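PDB 5HZ0: LRR receptor-like serine/threonine-protein kinase RGI3 from Arabidopsis thaliana, which acts as a cell-surface receptor for RGF peptide hormones, which maintain the root stem cell niche, and pairs with SERK co-receptors once a peptide is bound. Local coordinates for residues A188-L193 with Y212-S217. The protein carries 5 engineered substitutions. Sequence-based numbering, arbitrary orientation.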
loop_
_atom_site.group_PDB
_atom_site.type_symbol
_atom_site.label_atom_id
_atom_site.label_comp_id
_atom_site.label_asym_id
_atom_site.label_seq_id
_atom_site.Cartn_x
_atom_site.Cartn_y
_atom_site.Cartn_z
ATOM N N ALA A 188 23.240 -1.796 -5.786
ATOM C CA ALA A 188 21.820 -1.495 -5.959
ATOM C C ALA A 188 21.356 -1.717 -7.396
ATOM O O ALA A 188 21.525 -0.859 -8.278
ATOM C CB ALA A 188 21.528 -0.057 -5.532
ATOM N N ILE A 189 20.714 -2.858 -7.622
ATOM C CA ILE A 189 20.091 -3.070 -8.912
ATOM C C ILE A 189 18.685 -3.567 -8.658
ATOM O O ILE A 189 18.430 -4.773 -8.690
ATOM C CB ILE A 189 20.895 -4.145 -9.678
ATOM C CG1 ILE A 189 22.404 -3.955 -9.413
ATOM C CG2 ILE A 189 20.582 -4.115 -11.170
ATOM C CD1 ILE A 189 23.327 -4.895 -10.187
ATOM N N TYR A 190 17.748 -2.629 -8.616
ATOM C CA TYR A 190 16.396 -2.930 -8.180
ATOM C C TYR A 190 15.401 -2.304 -9.139
ATOM O O TYR A 190 15.704 -1.278 -9.767
ATOM C CB TYR A 190 16.143 -2.467 -6.732
ATOM C CG TYR A 190 16.393 -0.996 -6.456
ATOM C CD1 TYR A 190 15.447 -0.037 -6.766
ATOM C CD2 TYR A 190 17.583 -0.571 -5.845
ATOM C CE1 TYR A 190 15.675 1.301 -6.504
ATOM C CE2 TYR A 190 17.824 0.764 -5.576
ATOM C CZ TYR A 190 16.867 1.696 -5.913
ATOM O OH TYR A 190 17.103 3.028 -5.658
ATOM N N THR A 191 14.223 -2.926 -9.248
ATOM C CA THR A 191 13.218 -2.508 -10.212
ATOM C C THR A 191 13.837 -2.555 -11.605
ATOM O O THR A 191 13.870 -1.569 -12.337
ATOM C CB THR A 191 12.672 -1.119 -9.868
ATOM O OG1 THR A 191 12.523 -1.014 -8.439
ATOM C CG2 THR A 191 11.328 -0.870 -10.558
ATOM N N SER A 192 14.376 -3.721 -11.927
ATOM C CA SER A 192 15.038 -3.993 -13.200
ATOM C C SER A 192 14.522 -5.308 -13.783
ATOM O O SER A 192 13.450 -5.786 -13.400
ATOM C CB SER A 192 16.562 -4.018 -13.051
ATOM O OG SER A 192 17.093 -2.702 -13.031
ATOM N N LEU A 193 15.224 -5.812 -14.792
ATOM C CA LEU A 193 14.871 -7.066 -15.477
ATOM C C LEU A 193 15.634 -8.349 -15.098
ATOM O O LEU A 193 15.553 -9.335 -15.818
ATOM C CB LEU A 193 14.806 -6.871 -16.998
ATOM C CG LEU A 193 13.754 -5.829 -17.398
ATOM C CD1 LEU A 193 13.622 -5.710 -18.911
ATOM C CD2 LEU A 193 12.410 -6.136 -16.758
ATOM N N TYR A 212 20.612 -4.648 -2.615
ATOM C CA TYR A 212 19.251 -4.344 -3.053
ATOM C C TYR A 212 19.051 -4.913 -4.438
ATOM O O TYR A 212 19.502 -4.326 -5.425
ATOM C CB TYR A 212 19.006 -2.827 -3.128
ATOM C CG TYR A 212 19.477 -2.015 -1.916
ATOM C CD1 TYR A 212 19.465 -2.556 -0.631
ATOM C CD2 TYR A 212 19.924 -0.712 -2.067
ATOM C CE1 TYR A 212 19.891 -1.827 0.451
ATOM C CE2 TYR A 212 20.355 0.028 -0.989
ATOM C CZ TYR A 212 20.332 -0.533 0.265
ATOM O OH TYR A 212 20.766 0.201 1.329
ATOM N N LEU A 213 18.401 -6.073 -4.485
ATOM C CA LEU A 213 17.934 -6.735 -5.701
ATOM C C LEU A 213 16.418 -6.754 -5.896
ATOM O O LEU A 213 15.906 -7.581 -6.650
ATOM C CB LEU A 213 18.556 -8.122 -5.827
ATOM C CG LEU A 213 20.081 -8.007 -5.790
ATOM C CD1 LEU A 213 20.750 -9.363 -5.774
ATOM C CD2 LEU A 213 20.571 -7.149 -6.977
ATOM N N TYR A 214 15.677 -5.981 -5.119
ATOM C CA TYR A 214 14.216 -6.115 -5.156
ATOM C C TYR A 214 13.551 -5.764 -6.500
ATOM O O TYR A 214 14.140 -5.088 -7.353
ATOM C CB TYR A 214 13.558 -5.362 -3.994
ATOM C CG TYR A 214 13.722 -3.855 -4.011
ATOM C CD1 TYR A 214 14.827 -3.246 -3.423
ATOM C CD2 TYR A 214 12.757 -3.046 -4.578
ATOM C CE1 TYR A 214 14.963 -1.867 -3.422
ATOM C CE2 TYR A 214 12.883 -1.676 -4.576
ATOM C CZ TYR A 214 13.984 -1.090 -4.001
ATOM O OH TYR A 214 14.090 0.275 -4.018
ATOM N N GLN A 215 12.334 -6.272 -6.695
ATOM C CA GLN A 215 11.568 -6.040 -7.926
ATOM C C GLN A 215 12.272 -6.464 -9.220
ATOM O O GLN A 215 12.398 -5.701 -10.167
ATOM C CB GLN A 215 11.104 -4.593 -8.003
ATOM C CG GLN A 215 10.041 -4.282 -6.980
ATOM C CD GLN A 215 9.460 -2.915 -7.159
ATOM O OE1 GLN A 215 10.191 -1.951 -7.375
ATOM N NE2 GLN A 215 8.137 -2.816 -7.079
ATOM N N ASN A 216 12.734 -7.703 -9.238
ATOM C CA ASN A 216 13.259 -8.329 -10.439
ATOM C C ASN A 216 12.568 -9.672 -10.532
ATOM O O ASN A 216 11.544 -9.881 -9.886
ATOM C CB ASN A 216 14.768 -8.518 -10.378
ATOM C CG ASN A 216 15.514 -7.208 -10.381
ATOM O OD1 ASN A 216 15.655 -6.573 -11.421
ATOM N ND2 ASN A 216 16.002 -6.792 -9.207
ATOM N N SER A 217 13.053 -10.525 -11.423
ATOM C CA SER A 217 12.579 -11.901 -11.546
ATOM C C SER A 217 13.476 -12.983 -10.962
ATOM O O SER A 217 13.333 -14.147 -11.305
ATOM C CB SER A 217 12.089 -12.207 -12.957
ATOM O OG SER A 217 10.989 -11.360 -13.226
#
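The side chains of Tyr190 and Tyr214 run alongside each other in the same direction. Their planes are only 10° from parallel, but the rings are displaced so far that little of one lies over the other. Instead, CB of Tyr190 sits over the centre of the Tyr214 ring, 3.6 Å from its centroid, a CH-pi contact. The hydroxyl of Tyr214 in turn lies over one face of the Tyr190 ring, toward its rim. In both, CG stands between the backbone N and the carbonyl carbon (chi1 56° and 65°), which sends the two rings out in the same direction. Each OH bonds the backbone of the bound peptide. Trp238 stacks on Tyr214. With an alanine at Tyr214, CB of Tyr190 would probably lose the ring it packs on, Trp238 its stacking partner and the peptide one hydrogen bond.

Thr191 and Gln215 also run alongside each other, and OG1 of Thr191 donates to OE1 of Gln215 at 2.7 Å.

Asn216 reaches back into its own turn. Its ND2 bonds Leu213 O at 2.7 Å and, across the contact, Ile189 O at 3.2 Å. Its OD1 takes a bond from Leu194 N and a weak one from Ser192 N. Between the backbones, Ile189 N donates to Tyr212 O and Thr191 N to Tyr214 O, both at 2.9 Å.

This is the stacking of successive turns in the leucine-rich repeat solenoid, probably extracellular, of the receptor, with an inward asparagine bridging neighbouring repeats. The tyrosines belong to its peptide-recognition surface.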